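Local coordinates for 2-dehydro-3-deoxy-D-arabinonate dehydratase (PDB 2Q18), which catalyses the metal-dependent dehydration of 2-dehydro-3-deoxy-D-arabinonate to 2,5-dioxopentanoate, a step in the pentose oxidation pathway that yields 2-oxoglutarate, at residues P144-V149 and L157-M162; I161-S166 and V272-S277. All coordinates share one frame; numbering follows the deposited sequence.

Contact 1 of 2, residues P144-V149 and L157-M162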
ATOM      1  N   PRO A 144     -16.826  19.260 -29.148  1.00 28.44           N
ATOM      2  CA  PRO A 144     -17.447  19.703 -27.901  1.00 28.30           C
ATOM      3  C   PRO A 144     -18.681  18.883 -27.550  1.00 28.20           C
ATOM      4  O   PRO A 144     -19.629  18.814 -28.339  1.00 27.88           O
ATOM      5  CB  PRO A 144     -17.843  21.148 -28.209  1.00 28.31           C
ATOM      6  CG  PRO A 144     -18.099  21.151 -29.674  1.00 27.25           C
ATOM      7  CD  PRO A 144     -17.102  20.195 -30.257  1.00 28.21           C
ATOM      8  N   GLU A 145     -18.672  18.276 -26.366  1.00 27.76           N
ATOM      9  CA  GLU A 145     -19.698  17.297 -26.015  1.00 27.69           C
ATOM     10  C   GLU A 145     -20.086  17.350 -24.548  1.00 27.11           C
ATOM     11  O   GLU A 145     -19.272  17.684 -23.687  1.00 27.38           O
ATOM     12  CB  GLU A 145     -19.225  15.876 -26.360  1.00 26.76           C
ATOM     13  CG  GLU A 145     -18.421  15.769 -27.653  1.00 26.93           C
ATOM     14  CD  GLU A 145     -18.298  14.353 -28.187  1.00 29.36           C
ATOM     15  OE1 GLU A 145     -17.958  14.213 -29.381  1.00 30.05           O
ATOM     16  OE2 GLU A 145     -18.540  13.384 -27.432  1.00 26.07           O
ATOM     17  N   LEU A 146     -21.346  17.030 -24.278  1.00 27.03           N
ATOM     18  CA  LEU A 146     -21.775  16.688 -22.933  1.00 26.45           C
ATOM     19  C   LEU A 146     -21.287  15.265 -22.655  1.00 26.11           C
ATOM     20  O   LEU A 146     -21.416  14.382 -23.504  1.00 26.27           O
ATOM     21  CB  LEU A 146     -23.303  16.763 -22.817  1.00 26.29           C
ATOM     22  CG  LEU A 146     -23.912  16.504 -21.434  1.00 27.88           C
ATOM     23  CD1 LEU A 146     -23.558  17.637 -20.470  1.00 26.09           C
ATOM     24  CD2 LEU A 146     -25.422  16.332 -21.524  1.00 26.88           C
ATOM     25  N   ALA A 147     -20.707  15.058 -21.478  1.00 25.89           N
ATOM     26  CA  ALA A 147     -20.249  13.737 -21.073  1.00 25.63           C
ATOM     27  C   ALA A 147     -20.854  13.370 -19.724  1.00 25.67           C
ATOM     28  O   ALA A 147     -21.160  14.251 -18.919  1.00 25.95           O
ATOM     29  CB  ALA A 147     -18.731  13.689 -21.014  1.00 24.69           C
ATOM     30  N   VAL A 148     -21.038  12.071 -19.495  1.00 25.38           N
ATOM     31  CA  VAL A 148     -21.566  11.574 -18.221  1.00 25.28           C
ATOM     32  C   VAL A 148     -20.541  10.717 -17.482  1.00 24.91           C
ATOM     33  O   VAL A 148     -19.800   9.948 -18.100  1.00 23.31           O
ATOM     34  CB  VAL A 148     -22.887  10.766 -18.397  1.00 25.51           C
ATOM     35  CG1 VAL A 148     -24.046  11.697 -18.736  1.00 25.22           C
ATOM     36  CG2 VAL A 148     -22.741   9.675 -19.456  1.00 25.71           C
ATOM     37  N   VAL A 149     -20.501  10.873 -16.162  1.00 25.39           N
ATOM     38  CA  VAL A 149     -19.717   9.992 -15.301  1.00 25.68           C
ATOM     39  C   VAL A 149     -20.645   8.865 -14.835  1.00 26.40           C
ATOM     40  O   VAL A 149     -21.767   9.117 -14.394  1.00 26.88           O
ATOM     41  CB  VAL A 149     -19.111  10.744 -14.087  1.00 25.43           C
ATOM     42  CG1 VAL A 149     -18.226   9.815 -13.259  1.00 22.87           C
ATOM     43  CG2 VAL A 149     -18.299  11.969 -14.544  1.00 25.36           C
ATOM     44  N   LEU A 157     -23.696   9.375 -12.579  1.00 28.23           N
ATOM     45  CA  LEU A 157     -23.248   9.975 -11.321  1.00 27.54           C
ATOM     46  C   LEU A 157     -23.064  11.484 -11.442  1.00 27.98           C
ATOM     47  O   LEU A 157     -22.978  12.189 -10.434  1.00 28.36           O
ATOM     48  CB  LEU A 157     -21.935   9.340 -10.862  1.00 27.52           C
ATOM     49  CG  LEU A 157     -21.919   7.835 -10.593  1.00 25.80           C
ATOM     50  CD1 LEU A 157     -20.492   7.374 -10.311  1.00 22.82           C
ATOM     51  CD2 LEU A 157     -22.851   7.479  -9.441  1.00 24.89           C
ATOM     52  N   GLY A 158     -22.991  11.972 -12.675  1.00 27.27           N
ATOM     53  CA  GLY A 158     -22.829  13.398 -12.915  1.00 27.00           C
ATOM     54  C   GLY A 158     -22.527  13.730 -14.357  1.00 27.61           C
ATOM     55  O   GLY A 158     -22.385  12.829 -15.191  1.00 26.91           O
ATOM     56  N   TYR A 159     -22.427  15.031 -14.638  1.00 27.30           N
ATOM     57  CA  TYR A 159     -22.182  15.544 -15.986  1.00 27.30           C
ATOM     58  C   TYR A 159     -20.945  16.425 -16.017  1.00 26.60           C
ATOM     59  O   TYR A 159     -20.603  17.069 -15.025  1.00 26.56           O
ATOM     60  CB  TYR A 159     -23.376  16.369 -16.486  1.00 28.38           C
ATOM     61  CG  TYR A 159     -24.672  15.599 -16.595  1.00 28.75           C
ATOM     62  CD1 TYR A 159     -25.073  15.047 -17.811  1.00 28.33           C
ATOM     63  CD2 TYR A 159     -25.502  15.425 -15.483  1.00 29.44           C
ATOM     64  CE1 TYR A 159     -26.267  14.338 -17.920  1.00 29.42           C
ATOM     65  CE2 TYR A 159     -26.696  14.712 -15.581  1.00 29.99           C
ATOM     66  CZ  TYR A 159     -27.068  14.173 -16.804  1.00 29.64           C
ATOM     67  OH  TYR A 159     -28.243  13.470 -16.916  1.00 31.53           O
ATOM     68  N   THR A 160     -20.290  16.457 -17.172  1.00 25.39           N
ATOM     69  CA  THR A 160     -19.104  17.275 -17.369  1.00 24.73           C
ATOM     70  C   THR A 160     -18.990  17.670 -18.849  1.00 24.89           C
ATOM     71  O   THR A 160     -19.744  17.173 -19.695  1.00 24.69           O
ATOM     72  CB  THR A 160     -17.821  16.546 -16.852  1.00 24.21           C
ATOM     73  OG1 THR A 160     -16.752  17.486 -16.684  1.00 23.65           O
ATOM     74  CG2 THR A 160     -17.382  15.419 -17.793  1.00 22.46           C
ATOM     75  N   ILE A 161     -18.066  18.575 -19.150  1.00 23.95           N
ATOM     76  CA  ILE A 161     -17.758  18.939 -20.530  1.00 23.27           C
ATOM     77  C   ILE A 161     -16.602  18.064 -20.982  1.00 22.89           C
ATOM     78  O   ILE A 161     -15.634  17.908 -20.248  1.00 23.66           O
ATOM     79  CB  ILE A 161     -17.314  20.422 -20.637  1.00 23.65           C
ATOM     80  CG1 ILE A 161     -18.352  21.350 -19.997  1.00 23.80           C
ATOM     81  CG2 ILE A 161     -17.028  20.802 -22.097  1.00 21.87           C
ATOM     82  CD1 ILE A 161     -17.824  22.752 -19.690  1.00 24.51           C
ATOM     83  N   MET A 162     -16.688  17.492 -22.179  1.00 22.92           N
ATOM     84  CA  MET A 162     -15.538  16.774 -22.733  1.00 23.09           C
ATOM     85  C   MET A 162     -15.207  17.264 -24.131  1.00 23.04           C
ATOM     86  O   MET A 162     -16.101  17.555 -24.924  1.00 23.53           O
ATOM     87  CB  MET A 162     -15.751  15.244 -22.732  1.00 22.22           C
ATOM     88  CG  MET A 162     -14.550  14.417 -23.274  1.00 23.10           C
ATOM     89  SD  MET A 162     -14.558  12.636 -22.838  1.00 21.99           S
ATOM     90  CE  MET A 162     -13.968  12.743 -21.149  1.00 24.07           C
TER
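L157 and G158 share a single partner, V149, and so begin this antiparallel pairing with a classic beta bulge. The amide N of L157 gives a nearly straight bond to V149 O (2.7 Å), while G158 O accepts from V149 N, the donor lying above the carbonyl plane. L157 CB rests near the same V149 carbonyl oxygen. At Y159 the strands draw closest, 4.6 Å between its CA and that of V148, a non-hydrogen-bonded pair. The phenol lies alongside V148 and is turned obliquely to it: V148 CG1 sits 3.5 Å from Y159 CE1. With CG anti to the carbonyl carbon (chi1 -61°), the ring of Y159 swings to the V148 and L146 side, where CD1 meets L146 CD2 at 3.9 Å. Behind the ring, at the backbone, Y159 CA makes a CA-H...O contact with A147 O. T160 and A147 then exchange two backbone bonds, and the CG2 of T160 leans on A147 CB from the same face of the sheet; the hydroxyl OG1 is engaged by V193 O of strand 188-195. I161 faces the other way, beside L146, and gives this strand pair little. M162 ends this run of the pairing: its N donates almost straight to E145 O (178°), whereas the return bond from E145 N to M162 O is more bent, at 138°. Its CB touches A147 CB at 3.8 Å before the thioether leads away. E145 OE2 is hydrogen-bonded to T253 OG1 and G255 N, which hold this one carboxylate oxygen. This is a buried beta hairpin with a bulge near its turn, and the part away from the turn presents E145, a magnesium ligand, to the active site of this FAH-family fold.

Contact 2 of 2, residues I161-S166 and V272-S277; sequences IMDDVS and VEITIS
I161 and I274 run antiparallel to each other, side against side, their CG2 methyls pressed together at 3.5 Å, closer than two methyls normally come. The gamma branches of I161 divide the work: CG2 goes to I274, while CG1, anti to the carbonyl carbon (chi1 -54°), lies against I276, with 3.7 Å from I161 CG1 to I276 CG1. I276 also runs counter to I161, and its CD1 comes within 3.8 Å of that same I161 CG1. The end of I161 reaches the opposing backbone, its CD1 3.6 Å from I274 O. D163 is set differently, its side chain crossing those of I274 and V272 at about a right angle. The CB of D163 meets I274 CD1 at 3.7 Å, and its OD2 faces the methyl CG1 of V272 at the same separation, 3.7 Å. The other oxygen, OD1, is held by the backbone N of E143, a magnesium ligand, so this buried acid abuts hydrocarbon on one side and hydrogen-bonds on another. D164, which follows D163 and is itself a magnesium ligand, forms salt bridges with K118 and K182. With an alanine in place of I161, I274 CG2 and I276 CG1 would probably be left without the branches they pack on, opening a gap between the sheets. The axes of strands 161-164 and 272-276 come no nearer than 7.9 Å, at 141°, a spacing spanned by side chains alone. Attraction here is therefore largely dispersion and the exclusion of water, joining two sheets face to face, with a buried acid at the edge of the apolar packing.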
ATOM      1  N   ILE A 161     -18.066  18.575 -19.150  1.00 23.95           N
ATOM      2  CA  ILE A 161     -17.758  18.939 -20.530  1.00 23.27           C
ATOM      3  C   ILE A 161     -16.602  18.064 -20.982  1.00 22.89           C
ATOM      4  O   ILE A 161     -15.634  17.908 -20.248  1.00 23.66           O
ATOM      5  CB  ILE A 161     -17.314  20.422 -20.637  1.00 23.65           C
ATOM      6  CG1 ILE A 161     -18.352  21.350 -19.997  1.00 23.80           C
ATOM      7  CG2 ILE A 161     -17.028  20.802 -22.097  1.00 21.87           C
ATOM      8  CD1 ILE A 161     -17.824  22.752 -19.690  1.00 24.51           C
ATOM      9  N   MET A 162     -16.688  17.492 -22.179  1.00 22.92           N
ATOM     10  CA  MET A 162     -15.538  16.774 -22.733  1.00 23.09           C
ATOM     11  C   MET A 162     -15.207  17.264 -24.131  1.00 23.04           C
ATOM     12  O   MET A 162     -16.101  17.555 -24.924  1.00 23.53           O
ATOM     13  CB  MET A 162     -15.751  15.244 -22.732  1.00 22.22           C
ATOM     14  CG  MET A 162     -14.550  14.417 -23.274  1.00 23.10           C
ATOM     15  SD  MET A 162     -14.558  12.636 -22.838  1.00 21.99           S
ATOM     16  CE  MET A 162     -13.968  12.743 -21.149  1.00 24.07           C
ATOM     17  N   ASP A 163     -13.912  17.344 -24.419  1.00 23.20           N
ATOM     18  CA  ASP A 163     -13.430  17.586 -25.769  1.00 24.08           C
ATOM     19  C   ASP A 163     -12.895  16.271 -26.315  1.00 23.75           C
ATOM     20  O   ASP A 163     -11.862  15.778 -25.862  1.00 24.30           O
ATOM     21  CB  ASP A 163     -12.329  18.656 -25.749  1.00 23.20           C
ATOM     22  CG  ASP A 163     -11.866  19.072 -27.144  1.00 26.87           C
ATOM     23  OD1 ASP A 163     -12.278  18.452 -28.148  1.00 26.18           O
ATOM     24  OD2 ASP A 163     -11.068  20.035 -27.229  1.00 26.20           O
ATOM     25  N   ASP A 164     -13.608  15.705 -27.285  1.00 23.96           N
ATOM     26  CA  ASP A 164     -13.143  14.524 -28.003  1.00 24.35           C
ATOM     27  C   ASP A 164     -12.265  14.996 -29.163  1.00 25.12           C
ATOM     28  O   ASP A 164     -12.748  15.201 -30.278  1.00 26.07           O
ATOM     29  CB  ASP A 164     -14.344  13.684 -28.491  1.00 23.43           C
ATOM     30  CG  ASP A 164     -13.937  12.472 -29.335  1.00 24.73           C
ATOM     31  OD1 ASP A 164     -12.728  12.225 -29.538  1.00 24.93           O
ATOM     32  OD2 ASP A 164     -14.844  11.757 -29.812  1.00 27.07           O
ATOM     33  N   VAL A 165     -10.976  15.171 -28.891  1.00 26.15           N
ATOM     34  CA  VAL A 165     -10.036  15.687 -29.887  1.00 26.41           C
ATOM     35  C   VAL A 165      -9.813  14.624 -30.968  1.00 27.58           C
ATOM     36  O   VAL A 165      -9.408  13.495 -30.672  1.00 27.48           O
ATOM     37  CB  VAL A 165      -8.692  16.133 -29.249  1.00 26.16           C
ATOM     38  CG1 VAL A 165      -7.832  16.875 -30.262  1.00 26.66           C
ATOM     39  CG2 VAL A 165      -8.933  17.014 -28.018  1.00 25.17           C
ATOM     40  N   SER A 166     -10.078  14.999 -32.219  1.00 27.33           N
ATOM     41  CA  SER A 166     -10.172  14.029 -33.309  1.00 27.92           C
ATOM     42  C   SER A 166      -9.351  14.410 -34.539  1.00 27.89           C
ATOM     43  O   SER A 166      -9.536  15.493 -35.103  1.00 28.35           O
ATOM     44  CB  SER A 166     -11.635  13.851 -33.715  1.00 27.39           C
ATOM     45  OG  SER A 166     -12.453  13.616 -32.585  1.00 29.81           O
ATOM     46  N   VAL A 272      -8.719  26.341 -27.102  1.00 28.08           N
ATOM     47  CA  VAL A 272     -10.043  25.765 -27.294  1.00 27.16           C
ATOM     48  C   VAL A 272     -10.868  26.000 -26.036  1.00 27.53           C
ATOM     49  O   VAL A 272     -10.462  25.625 -24.932  1.00 27.68           O
ATOM     50  CB  VAL A 272      -9.964  24.250 -27.634  1.00 27.19           C
ATOM     51  CG1 VAL A 272     -11.361  23.641 -27.756  1.00 27.49           C
ATOM     52  CG2 VAL A 272      -9.173  24.033 -28.916  1.00 26.03           C
ATOM     53  N   GLU A 273     -12.022  26.636 -26.211  1.00 26.83           N
ATOM     54  CA  GLU A 273     -12.910  26.945 -25.103  1.00 28.18           C
ATOM     55  C   GLU A 273     -14.266  26.338 -25.389  1.00 27.72           C
ATOM     56  O   GLU A 273     -14.838  26.561 -26.458  1.00 27.66           O
ATOM     57  CB  GLU A 273     -13.044  28.459 -24.914  1.00 27.53           C
ATOM     58  CG  GLU A 273     -11.712  29.207 -24.838  1.00 29.05           C
ATOM     59  CD  GLU A 273     -11.879  30.724 -24.737  1.00 32.36           C
ATOM     60  OE1 GLU A 273     -13.025  31.223 -24.808  1.00 37.10           O
ATOM     61  OE2 GLU A 273     -10.853  31.420 -24.584  1.00 39.00           O
ATOM     62  N   ILE A 274     -14.772  25.557 -24.437  1.00 27.22           N
ATOM     63  CA  ILE A 274     -16.067  24.901 -24.584  1.00 26.61           C
ATOM     64  C   ILE A 274     -16.929  25.202 -23.373  1.00 27.63           C
ATOM     65  O   ILE A 274     -16.548  24.907 -22.236  1.00 27.37           O
ATOM     66  CB  ILE A 274     -15.940  23.365 -24.791  1.00 26.47           C
ATOM     67  CG1 ILE A 274     -15.065  23.059 -26.010  1.00 25.22           C
ATOM     68  CG2 ILE A 274     -17.328  22.729 -24.949  1.00 24.66           C
ATOM     69  CD1 ILE A 274     -14.459  21.665 -26.025  1.00 24.02           C
ATOM     70  N   THR A 275     -18.087  25.799 -23.631  1.00 27.31           N
ATOM     71  CA  THR A 275     -19.014  26.175 -22.585  1.00 28.38           C
ATOM     72  C   THR A 275     -20.255  25.297 -22.660  1.00 28.55           C
ATOM     73  O   THR A 275     -20.783  25.050 -23.746  1.00 28.19           O
ATOM     74  CB  THR A 275     -19.412  27.667 -22.709  1.00 28.78           C
ATOM     75  OG1 THR A 275     -18.229  28.469 -22.777  1.00 31.28           O
ATOM     76  CG2 THR A 275     -20.255  28.121 -21.519  1.00 28.34           C
ATOM     77  N   ILE A 276     -20.695  24.805 -21.504  1.00 29.04           N
ATOM     78  CA  ILE A 276     -21.976  24.111 -21.396  1.00 29.45           C
ATOM     79  C   ILE A 276     -22.757  24.704 -20.234  1.00 30.24           C
ATOM     80  O   ILE A 276     -22.201  24.926 -19.156  1.00 30.77           O
ATOM     81  CB  ILE A 276     -21.817  22.571 -21.228  1.00 29.26           C
ATOM     82  CG1 ILE A 276     -21.101  21.968 -22.445  1.00 28.50           C
ATOM     83  CG2 ILE A 276     -23.189  21.905 -21.017  1.00 29.64           C
ATOM     84  CD1 ILE A 276     -21.037  20.440 -22.469  1.00 28.91           C
ATOM     85  N   SER A 277     -24.041  24.973 -20.470  1.00 31.34           N
ATOM     86  CA  SER A 277     -24.946  25.497 -19.446  1.00 32.66           C
ATOM     87  C   SER A 277     -24.885  24.670 -18.165  1.00 33.40           C
ATOM     88  O   SER A 277     -24.921  23.434 -18.212  1.00 34.08           O
ATOM     89  CB  SER A 277     -26.391  25.511 -19.958  1.00 32.66           C
ATOM     90  OG  SER A 277     -26.493  26.144 -21.219  1.00 35.25           O
TER

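Contacts 1 and 2 are both buried near the centre of the chain, and both draw on strand 156-167, I161 being the residue at work in both. They illustrate two ways in which beta structure coheres. Within a sheet, contact 1 is a ladder of backbone hydrogen bonds between neighbouring strands; between sheets, contact 2 depends on interlocking aliphatic branches and buries about half as much surface. The two meet directly: P144 CB packs on I274 CG2 at 3.7 Å, and I276 CD1 packs on the backbone of E145 and L146. E145 is a metal ligand in contact 1; D164, another, lies on 161-166 without touching 272-277, its CB 3.8 Å from E145 OE1.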